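Local coordinates for protein oxidoreductase (Listeria innocua, PDB 3E18) that binds NAD through a Rossmann-fold domain and is probably a dehydrogenase of the GFO/IDH/MocA family, though its substrate is unknown, at residues A[99-104]-A[334-339]; A[162-167]-A[174-179]. All coordinates share one frame; numbering follows the deposited sequence.

Contact 1: A[99-104]-A[334-339]; sequences TMTSED and LIEAIF
Glu336 reaches from the middle of helix 325-344 to the first turn of helix 102-115 and closes on Ser102 with both oxygens of its carboxylate. CB points toward the other segment, and CG lies opposite the carbonyl carbon (chi1 -71°). From there the chain runs on extended, so that CB and CG serve as a spacer across a backbone separation of 7.4 Å between the CA atoms of Thr101 and Glu336. CD comes up to the start of the helix, and its two oxygens divide the work. OE1 takes the hydroxyl of Ser102, with OG 2.8 Å from OE1 of Glu336, on the syn side and somewhat out of the carboxylate plane. OE2 takes the backbone amide: Ser102 N lies 2.8 Å from Glu336 OE2 in a nearly straight bond (171°), but the donor stands well above the carboxylate plane. OE2 also rests against the backbone of Thr101, whose CA is 3.4 Å from Glu336 OE2. A water gives a further hydrogen bond to OE2 and accepts one from Glu103 N, tying the carboxylate indirectly to a second amide of the same turn.

The serine hydroxyl faces its acceptor because OG sits between the backbone N and the carbonyl carbon (chi1 65°). Thr101 is the N-cap, its OG1 accepting from Asp104 N at 3.0 Å, while Thr99 OG1 donates to Thr101 O, a bond within the same segment. The Ser102 side chain also touches Tyr329, Leu332 and Lys333 of helix 325-344.

With the threonine hydroxyl serving one amide of the first turn and Glu336 another, a carboxylate at this positive helix end probably gains from the helix dipole, which would favour its ionised form.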
ATOM      1  N   THR A  99      -3.481  28.024  -0.034  1.00 29.09           N
ATOM      2  CA  THR A  99      -2.490  28.596  -0.926  1.00 27.36           C
ATOM      3  C   THR A  99      -1.710  27.473  -1.591  1.00 29.64           C
ATOM      4  O   THR A  99      -1.794  26.306  -1.180  1.00 30.72           O
ATOM      5  CB  THR A  99      -1.503  29.488  -0.191  1.00 26.30           C
ATOM      6  OG1 THR A  99      -0.905  28.752   0.890  1.00 31.18           O
ATOM      7  CG2 THR A  99      -2.169  30.755   0.332  1.00 29.78           C
ATOM      8  N   MET A 100      -0.947  27.826  -2.616  1.00 30.53           N
ATOM      9  CA  MET A 100      -0.167  26.842  -3.350  1.00 33.71           C
ATOM     10  C   MET A 100       1.230  26.616  -2.753  1.00 35.30           C
ATOM     11  O   MET A 100       1.915  25.662  -3.116  1.00 35.35           O
ATOM     12  CB  MET A 100      -0.129  27.198  -4.837  1.00 37.40           C
ATOM     13  CG  MET A 100      -1.494  26.978  -5.508  1.00 35.34           C
ATOM     14  SD  MET A 100      -1.676  27.735  -7.122  1.00 33.25           S
ATOM     15  CE  MET A 100      -0.554  29.129  -7.023  1.00 49.52           C
ATOM     16  N   THR A 101       1.649  27.478  -1.827  1.00 30.97           N
ATOM     17  CA  THR A 101       2.896  27.224  -1.094  1.00 32.08           C
ATOM     18  C   THR A 101       2.693  27.470   0.389  1.00 28.05           C
ATOM     19  O   THR A 101       1.802  28.220   0.788  1.00 28.94           O
ATOM     20  CB  THR A 101       4.096  28.097  -1.567  1.00 34.66           C
ATOM     21  OG1 THR A 101       3.930  29.440  -1.102  1.00 35.26           O
ATOM     22  CG2 THR A 101       4.256  28.088  -3.079  1.00 36.35           C
ATOM     23  N   SER A 102       3.546  26.874   1.211  1.00 31.30           N
ATOM     24  CA  SER A 102       3.435  27.070   2.637  1.00 27.86           C
ATOM     25  C   SER A 102       3.832  28.503   3.011  1.00 31.17           C
ATOM     26  O   SER A 102       3.237  29.096   3.922  1.00 27.92           O
ATOM     27  CB  SER A 102       4.275  26.044   3.395  1.00 31.87           C
ATOM     28  OG  SER A 102       5.655  26.224   3.147  1.00 31.14           O
ATOM     29  N   GLU A 103       4.812  29.061   2.299  1.00 27.53           N
ATOM     30  CA  GLU A 103       5.259  30.439   2.552  1.00 31.84           C
ATOM     31  C   GLU A 103       4.142  31.433   2.314  1.00 31.28           C
ATOM     32  O   GLU A 103       4.012  32.381   3.066  1.00 30.10           O
ATOM     33  CB  GLU A 103       6.481  30.826   1.703  1.00 33.49           C
ATOM     34  CG  GLU A 103       7.816  30.312   2.231  1.00 51.83           C
ATOM     35  CD  GLU A 103       8.141  30.794   3.641  1.00 64.12           C
ATOM     36  OE1 GLU A 103       8.052  32.015   3.904  1.00 71.87           O
ATOM     37  OE2 GLU A 103       8.496  29.942   4.484  1.00 66.17           O
ATOM     38  N   ASP A 104       3.324  31.202   1.281  1.00 25.62           N
ATOM     39  CA  ASP A 104       2.182  32.071   0.997  1.00 30.31           C
ATOM     40  C   ASP A 104       1.190  32.187   2.158  1.00 30.31           C
ATOM     41  O   ASP A 104       0.646  33.269   2.397  1.00 35.78           O
ATOM     42  CB  ASP A 104       1.422  31.593  -0.247  1.00 23.27           C
ATOM     43  CG  ASP A 104       2.156  31.884  -1.547  1.00 38.16           C
ATOM     44  OD1 ASP A 104       3.223  32.519  -1.490  1.00 33.44           O
ATOM     45  OD2 ASP A 104       1.656  31.474  -2.634  1.00 33.53           O
ATOM     46  N   LEU A 334       3.593  19.460   4.109  1.00 27.71           N
ATOM     47  CA  LEU A 334       3.526  18.037   3.761  1.00 26.76           C
ATOM     48  C   LEU A 334       3.278  17.848   2.266  1.00 27.53           C
ATOM     49  O   LEU A 334       3.896  16.991   1.636  1.00 26.65           O
ATOM     50  CB  LEU A 334       2.459  17.302   4.602  1.00 28.68           C
ATOM     51  CG  LEU A 334       2.222  15.792   4.409  1.00 28.18           C
ATOM     52  CD1 LEU A 334       3.517  15.023   4.464  1.00 27.95           C
ATOM     53  CD2 LEU A 334       1.276  15.249   5.469  1.00 24.28           C
ATOM     54  N   ILE A 335       2.393  18.658   1.701  1.00 26.86           N
ATOM     55  CA  ILE A 335       2.163  18.656   0.263  1.00 24.76           C
ATOM     56  C   ILE A 335       3.440  18.999  -0.534  1.00 27.67           C
ATOM     57  O   ILE A 335       3.733  18.380  -1.571  1.00 26.33           O
ATOM     58  CB  ILE A 335       0.998  19.598  -0.096  1.00 29.21           C
ATOM     59  CG1 ILE A 335      -0.328  18.963   0.339  1.00 26.80           C
ATOM     60  CG2 ILE A 335       0.966  19.889  -1.589  1.00 25.87           C
ATOM     61  CD1 ILE A 335      -1.532  19.932   0.325  1.00 28.09           C
ATOM     62  N   GLU A 336       4.209  19.960  -0.024  1.00 28.63           N
ATOM     63  CA  GLU A 336       5.496  20.326  -0.610  1.00 29.89           C
ATOM     64  C   GLU A 336       6.501  19.169  -0.547  1.00 31.98           C
ATOM     65  O   GLU A 336       7.187  18.900  -1.543  1.00 27.17           O
ATOM     66  CB  GLU A 336       6.048  21.581   0.062  1.00 30.98           C
ATOM     67  CG  GLU A 336       5.258  22.829  -0.311  1.00 31.72           C
ATOM     68  CD  GLU A 336       5.636  24.054   0.491  1.00 33.65           C
ATOM     69  OE1 GLU A 336       6.163  23.929   1.623  1.00 31.32           O
ATOM     70  OE2 GLU A 336       5.407  25.157  -0.029  1.00 31.31           O
ATOM     71  N   ALA A 337       6.565  18.484   0.603  1.00 30.20           N
ATOM     72  CA  ALA A 337       7.369  17.253   0.749  1.00 26.36           C
ATOM     73  C   ALA A 337       6.942  16.157  -0.227  1.00 30.28           C
ATOM     74  O   ALA A 337       7.784  15.464  -0.787  1.00 28.52           O
ATOM     75  CB  ALA A 337       7.321  16.734   2.169  1.00 29.31           C
ATOM     76  N   ILE A 338       5.638  16.023  -0.442  1.00 25.98           N
ATOM     77  CA  ILE A 338       5.112  14.992  -1.338  1.00 25.66           C
ATOM     78  C   ILE A 338       5.570  15.271  -2.760  1.00 27.32           C
ATOM     79  O   ILE A 338       6.052  14.367  -3.450  1.00 29.93           O
ATOM     80  CB  ILE A 338       3.568  14.907  -1.236  1.00 28.07           C
ATOM     81  CG1 ILE A 338       3.191  14.111   0.017  1.00 24.61           C
ATOM     82  CG2 ILE A 338       2.940  14.280  -2.482  1.00 21.90           C
ATOM     83  CD1 ILE A 338       1.727  14.231   0.413  1.00 25.57           C
ATOM     84  N   PHE A 339       5.429  16.522  -3.193  1.00 27.10           N
ATOM     85  CA  PHE A 339       5.808  16.904  -4.553  1.00 26.69           C
ATOM     86  C   PHE A 339       7.298  16.733  -4.803  1.00 30.22           C
ATOM     87  O   PHE A 339       7.715  16.242  -5.857  1.00 29.40           O
ATOM     88  CB  PHE A 339       5.373  18.330  -4.835  1.00 29.98           C
ATOM     89  CG  PHE A 339       3.941  18.435  -5.247  1.00 28.05           C
ATOM     90  CD1 PHE A 339       3.449  17.633  -6.276  1.00 36.78           C
ATOM     91  CD2 PHE A 339       3.084  19.327  -4.623  1.00 30.92           C
ATOM     92  CE1 PHE A 339       2.129  17.718  -6.668  1.00 30.10           C
ATOM     93  CE2 PHE A 339       1.748  19.428  -5.030  1.00 31.31           C
ATOM     94  CZ  PHE A 339       1.281  18.625  -6.047  1.00 30.35           C
TER
HETATM   95  O   HOH W   1       6.900  27.451   0.464  1.00 34.30           O

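Contact 2: A[162-167]-A[174-179]; sequences DWRHLK and VLDWGV. With NAD (nicotinamide-adenine-dinucleotide), chain E.
Arg164 lies between the NAD pyrophosphate and Asp176. Its guanidinium meets the phosphate oxygen edge-on: NH2 is 2.7 Å from O1N of NAD in a fairly straight bond (165°), and NH1 adds a weak one to the same oxygen. Trp163 serves the other phosphate. Its ring nitrogen NE1, 2.9 Å from O2A of NAD, approaches with the oxygen close to the indole plane and also bonds the bridging O3, so one N-H is shared between two acceptors. The far edge of the indole continues along the cofactor, CH2 lying 3.7 Å from C3D of the NAD ribose.

Asp176 OD2 comes obliquely to the guanidinium, 3.5 Å from Arg164 NE in a salt bridge; the two side chains cross at about a right angle. On one face, CZ2 of Trp163 sits over the guanidinium centre, 3.7 Å above its plane. Asp162 forms an Asx turn, OD1 accepting from Arg164 N at 3.1 Å, and adds a long salt bridge, 3.7 Å from its OD1 to Arg164 NH1. It precedes a short 3-10 segment, 163-165, and follows a cis peptide bond. This loop of the GFO/IDH/MocA C-terminal domain thereby covers a cofactor carried by the Rossmann domain.

Farther out, the Asp176 carboxylate is shared: while OD2 faces the arginine, OD1 forms a salt bridge with Lys96, itself an NAD-binding residue.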
ATOM      1  N   ASP A 162     -11.744  21.415 -16.517  1.00 51.49           N
ATOM      2  CA  ASP A 162     -11.669  22.843 -16.075  1.00 45.44           C
ATOM      3  C   ASP A 162     -10.265  23.218 -15.548  1.00 40.81           C
ATOM      4  O   ASP A 162      -9.286  22.542 -15.870  1.00 38.82           O
ATOM      5  CB  ASP A 162     -12.862  23.401 -15.240  1.00 50.16           C
ATOM      6  CG  ASP A 162     -12.782  23.105 -13.717  1.00 58.77           C
ATOM      7  OD1 ASP A 162     -11.781  22.547 -13.191  1.00 53.73           O
ATOM      8  OD2 ASP A 162     -13.785  23.441 -13.039  1.00 59.27           O
ATOM      9  N   TRP A 163     -10.177  24.286 -14.758  1.00 37.87           N
ATOM     10  CA  TRP A 163      -8.912  24.815 -14.230  1.00 33.94           C
ATOM     11  C   TRP A 163      -8.085  23.825 -13.397  1.00 30.73           C
ATOM     12  O   TRP A 163      -6.884  24.016 -13.202  1.00 34.86           O
ATOM     13  CB  TRP A 163      -9.185  26.087 -13.421  1.00 34.80           C
ATOM     14  CG  TRP A 163     -10.091  25.877 -12.226  1.00 37.40           C
ATOM     15  CD1 TRP A 163     -11.452  26.038 -12.181  1.00 35.05           C
ATOM     16  CD2 TRP A 163      -9.692  25.465 -10.910  1.00 30.84           C
ATOM     17  NE1 TRP A 163     -11.920  25.753 -10.920  1.00 37.72           N
ATOM     18  CE2 TRP A 163     -10.860  25.405 -10.119  1.00 29.80           C
ATOM     19  CE3 TRP A 163      -8.456  25.150 -10.322  1.00 36.78           C
ATOM     20  CZ2 TRP A 163     -10.831  25.044  -8.770  1.00 36.08           C
ATOM     21  CZ3 TRP A 163      -8.428  24.785  -8.983  1.00 32.76           C
ATOM     22  CH2 TRP A 163      -9.606  24.735  -8.221  1.00 31.65           C
ATOM     23  N   ARG A 164      -8.748  22.788 -12.886  1.00 32.43           N
ATOM     24  CA  ARG A 164      -8.095  21.698 -12.158  1.00 32.03           C
ATOM     25  C   ARG A 164      -7.151  20.830 -12.998  1.00 34.99           C
ATOM     26  O   ARG A 164      -6.382  20.041 -12.443  1.00 33.39           O
ATOM     27  CB  ARG A 164      -9.145  20.808 -11.499  1.00 30.96           C
ATOM     28  CG  ARG A 164      -9.625  21.312 -10.151  1.00 33.53           C
ATOM     29  CD  ARG A 164     -10.632  20.336  -9.561  1.00 40.03           C
ATOM     30  NE  ARG A 164     -11.375  20.899  -8.436  1.00 43.64           N
ATOM     31  CZ  ARG A 164     -12.465  21.657  -8.560  1.00 44.54           C
ATOM     32  NH1 ARG A 164     -12.947  21.968  -9.758  1.00 37.64           N
ATOM     33  NH2 ARG A 164     -13.069  22.115  -7.477  1.00 42.73           N
ATOM     34  N   HIS A 165      -7.213  20.962 -14.325  1.00 36.61           N
ATOM     35  CA  HIS A 165      -6.278  20.261 -15.217  1.00 36.38           C
ATOM     36  C   HIS A 165      -4.937  20.975 -15.377  1.00 37.16           C
ATOM     37  O   HIS A 165      -4.022  20.432 -16.008  1.00 39.65           O
ATOM     38  CB  HIS A 165      -6.891  20.067 -16.610  1.00 38.10           C
ATOM     39  CG  HIS A 165      -8.031  19.100 -16.648  1.00 45.86           C
ATOM     40  ND1 HIS A 165      -7.928  17.843 -17.207  1.00 51.12           N
ATOM     41  CD2 HIS A 165      -9.305  19.210 -16.204  1.00 49.94           C
ATOM     42  CE1 HIS A 165      -9.088  17.219 -17.105  1.00 49.08           C
ATOM     43  NE2 HIS A 165      -9.941  18.027 -16.499  1.00 55.63           N
ATOM     44  N   LEU A 166      -4.816  22.184 -14.820  1.00 34.74           N
ATOM     45  CA  LEU A 166      -3.687  23.067 -15.124  1.00 34.51           C
ATOM     46  C   LEU A 166      -2.823  23.370 -13.914  1.00 31.26           C
ATOM     47  O   LEU A 166      -3.347  23.668 -12.835  1.00 32.89           O
ATOM     48  CB  LEU A 166      -4.198  24.373 -15.735  1.00 38.11           C
ATOM     49  CG  LEU A 166      -4.937  24.189 -17.067  1.00 42.28           C
ATOM     50  CD1 LEU A 166      -5.845  25.363 -17.367  1.00 43.68           C
ATOM     51  CD2 LEU A 166      -3.940  23.951 -18.196  1.00 47.25           C
ATOM     52  N   LYS A 167      -1.504  23.311 -14.102  1.00 29.92           N
ATOM     53  CA  LYS A 167      -0.536  23.621 -13.035  1.00 34.04           C
ATOM     54  C   LYS A 167      -0.640  25.059 -12.533  1.00 37.19           C
ATOM     55  O   LYS A 167      -0.388  25.332 -11.348  1.00 34.44           O
ATOM     56  CB  LYS A 167       0.902  23.394 -13.514  1.00 37.30           C
ATOM     57  CG  LYS A 167       1.412  21.976 -13.394  1.00 52.06           C
ATOM     58  CD  LYS A 167       2.942  21.957 -13.275  1.00 63.37           C
ATOM     59  CE  LYS A 167       3.505  20.530 -13.305  1.00 69.61           C
ATOM     60  NZ  LYS A 167       2.916  19.620 -12.263  1.00 70.84           N
ATOM     61  N   VAL A 174      -3.412  15.818  -5.739  1.00 25.15           N
ATOM     62  CA  VAL A 174      -2.740  16.124  -4.464  1.00 26.15           C
ATOM     63  C   VAL A 174      -3.390  17.381  -3.851  1.00 28.55           C
ATOM     64  O   VAL A 174      -3.776  17.407  -2.684  1.00 26.18           O
ATOM     65  CB  VAL A 174      -1.223  16.330  -4.645  1.00 29.45           C
ATOM     66  CG1 VAL A 174      -0.575  16.765  -3.338  1.00 21.34           C
ATOM     67  CG2 VAL A 174      -0.543  15.047  -5.143  1.00 26.13           C
ATOM     68  N   LEU A 175      -3.553  18.407  -4.676  1.00 31.15           N
ATOM     69  CA  LEU A 175      -4.104  19.682  -4.235  1.00 30.89           C
ATOM     70  C   LEU A 175      -5.632  19.666  -4.062  1.00 34.53           C
ATOM     71  O   LEU A 175      -6.194  20.485  -3.350  1.00 38.73           O
ATOM     72  CB  LEU A 175      -3.637  20.791  -5.193  1.00 25.06           C
ATOM     73  CG  LEU A 175      -2.150  21.128  -5.036  1.00 25.56           C
ATOM     74  CD1 LEU A 175      -1.677  22.096  -6.123  1.00 31.77           C
ATOM     75  CD2 LEU A 175      -1.893  21.710  -3.668  1.00 29.35           C
ATOM     76  N   ASP A 176      -6.295  18.712  -4.699  1.00 32.34           N
ATOM     77  CA  ASP A 176      -7.747  18.632  -4.644  1.00 32.22           C
ATOM     78  C   ASP A 176      -8.200  17.740  -3.484  1.00 31.29           C
ATOM     79  O   ASP A 176      -8.734  18.225  -2.496  1.00 40.31           O
ATOM     80  CB  ASP A 176      -8.271  18.110  -5.978  1.00 31.62           C
ATOM     81  CG  ASP A 176      -9.774  18.224  -6.114  1.00 43.33           C
ATOM     82  OD1 ASP A 176     -10.452  18.687  -5.171  1.00 54.12           O
ATOM     83  OD2 ASP A 176     -10.288  17.837  -7.181  1.00 48.67           O
ATOM     84  N   TRP A 177      -7.979  16.438  -3.600  1.00 29.81           N
ATOM     85  CA  TRP A 177      -8.403  15.507  -2.567  1.00 27.15           C
ATOM     86  C   TRP A 177      -7.318  15.287  -1.522  1.00 28.54           C
ATOM     87  O   TRP A 177      -7.606  15.069  -0.346  1.00 27.89           O
ATOM     88  CB  TRP A 177      -8.793  14.183  -3.200  1.00 30.85           C
ATOM     89  CG  TRP A 177     -10.254  14.017  -3.375  1.00 33.58           C
ATOM     90  CD1 TRP A 177     -10.954  14.075  -4.550  1.00 39.76           C
ATOM     91  CD2 TRP A 177     -11.218  13.770  -2.344  1.00 32.83           C
ATOM     92  NE1 TRP A 177     -12.294  13.876  -4.314  1.00 39.94           N
ATOM     93  CE2 TRP A 177     -12.484  13.684  -2.969  1.00 39.21           C
ATOM     94  CE3 TRP A 177     -11.135  13.601  -0.954  1.00 30.11           C
ATOM     95  CZ2 TRP A 177     -13.658  13.442  -2.250  1.00 37.80           C
ATOM     96  CZ3 TRP A 177     -12.307  13.350  -0.242  1.00 31.11           C
ATOM     97  CH2 TRP A 177     -13.547  13.279  -0.894  1.00 35.79           C
ATOM     98  N   GLY A 178      -6.070  15.337  -1.955  1.00 26.34           N
ATOM     99  CA  GLY A 178      -4.945  15.086  -1.053  1.00 27.60           C
ATOM    100  C   GLY A 178      -4.965  15.969   0.166  1.00 26.31           C
ATOM    101  O   GLY A 178      -4.754  15.490   1.275  1.00 31.24           O
ATOM    102  N   VAL A 179      -5.232  17.262  -0.028  1.00 26.53           N
ATOM    103  CA  VAL A 179      -5.294  18.196   1.088  1.00 27.10           C
ATOM    104  C   VAL A 179      -6.344  17.776   2.132  1.00 23.77           C
ATOM    105  O   VAL A 179      -6.064  17.838   3.308  1.00 24.61           O
ATOM    106  CB  VAL A 179      -5.462  19.681   0.613  1.00 30.21           C
ATOM    107  CG1 VAL A 179      -6.672  19.828  -0.230  1.00 34.19           C
ATOM    108  CG2 VAL A 179      -5.523  20.651   1.780  1.00 31.67           C
TER
HETATM  109  PA  NAD E 360     -15.398  26.747 -10.065  1.00 38.54           P
HETATM  110  O1A NAD E 360     -16.636  25.941 -10.154  1.00 43.57           O
HETATM  111  O2A NAD E 360     -14.628  26.810 -11.320  1.00 41.27           O
HETATM  112  O5B NAD E 360     -15.742  28.225  -9.541  1.00 42.35           O
HETATM  113  C5B NAD E 360     -14.771  29.218  -9.298  1.00 43.64           C
HETATM  114  C4B NAD E 360     -15.449  30.569  -9.502  1.00 38.53           C
HETATM  115  O4B NAD E 360     -14.578  31.629  -9.152  1.00 40.14           O
HETATM  116  C3B NAD E 360     -15.838  30.771 -10.963  1.00 43.75           C
HETATM  117  O3B NAD E 360     -17.203  31.109 -11.031  1.00 36.76           O
HETATM  118  C2B NAD E 360     -14.967  31.925 -11.417  1.00 43.33           C
HETATM  119  O2B NAD E 360     -15.602  32.747 -12.370  1.00 42.25           O
HETATM  120  C1B NAD E 360     -14.691  32.655 -10.116  1.00 41.81           C
HETATM  121  N9A NAD E 360     -13.455  33.453 -10.140  1.00 43.32           N
HETATM  122  C8A NAD E 360     -12.269  33.149 -10.763  1.00 40.11           C
HETATM  123  N7A NAD E 360     -11.387  34.148 -10.521  1.00 42.23           N
HETATM  124  C5A NAD E 360     -12.001  35.083  -9.757  1.00 46.39           C
HETATM  125  C6A NAD E 360     -11.573  36.299  -9.236  1.00 43.49           C
HETATM  126  N6A NAD E 360     -10.286  36.630  -9.323  1.00 39.35           N
HETATM  127  N1A NAD E 360     -12.448  37.059  -8.475  1.00 39.31           N
HETATM  128  C2A NAD E 360     -13.737  36.623  -8.237  1.00 39.51           C
HETATM  129  N3A NAD E 360     -14.155  35.417  -8.760  1.00 44.80           N
HETATM  130  C4A NAD E 360     -13.302  34.660  -9.510  1.00 44.44           C
HETATM  131  O3  NAD E 360     -14.465  26.145  -8.885  1.00 30.37           O
HETATM  132  PN  NAD E 360     -14.999  25.308  -7.637  1.00 33.66           P
HETATM  133  O1N NAD E 360     -15.016  23.860  -7.978  1.00 36.74           O
HETATM  134  O2N NAD E 360     -16.194  25.951  -7.045  1.00 33.42           O
HETATM  135  O5D NAD E 360     -13.758  25.487  -6.588  1.00 29.86           O
HETATM  136  C5D NAD E 360     -13.340  26.744  -6.102  1.00 29.54           C
HETATM  137  C4D NAD E 360     -12.504  26.552  -4.817  1.00 29.44           C
HETATM  138  O4D NAD E 360     -13.206  25.726  -3.906  1.00 35.70           O
HETATM  139  C3D NAD E 360     -11.177  25.854  -5.062  1.00 30.00           C
HETATM  140  O3D NAD E 360     -10.211  26.353  -4.149  1.00 28.42           O
HETATM  141  C2D NAD E 360     -11.432  24.401  -4.718  1.00 33.81           C
HETATM  142  O2D NAD E 360     -10.255  23.803  -4.223  1.00 37.40           O
HETATM  143  C1D NAD E 360     -12.485  24.528  -3.625  1.00 37.48           C
HETATM  144  N1N NAD E 360     -13.394  23.363  -3.465  1.00 38.11           N
HETATM  145  C2N NAD E 360     -13.461  22.804  -2.220  1.00 40.47           C
HETATM  146  C3N NAD E 360     -14.281  21.715  -1.947  1.00 42.63           C
HETATM  147  C7N NAD E 360     -14.479  21.306  -0.520  1.00 36.73           C
HETATM  148  O7N NAD E 360     -15.131  20.095  -0.243  1.00 44.48           O
HETATM  149  N7N NAD E 360     -14.051  22.094   0.471  1.00 33.66           N
HETATM  150  C4N NAD E 360     -15.089  21.196  -2.969  1.00 36.56           C
HETATM  151  C5N NAD E 360     -15.035  21.776  -4.239  1.00 34.24           C
HETATM  152  C6N NAD E 360     -14.189  22.867  -4.474  1.00 38.87           C

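How the contacts relate
The centres of the two contacts lie about 13 Å apart, and they meet through helix packing: Ile335 and Phe339 on helix 325-344 touch Val174, and Ile335 also reaches Leu175 and Val179, all on helix 173-188. Along the chain, contact 2 is nested inside the long loop closed by contact 1, whose first segment belongs to the Rossmann domain and whose second comes near the chain end. Helix 325-344 thus joins the start of helix 102-115 to helix 173-188, which carries Asp176, the salt-bridge partner of the NAD-binding Arg164. Contact 1 ties the Rossmann domain to helix 325-344, whereas contact 2 lies within the C-terminal domain and meets the Rossmann side through NAD and Lys96.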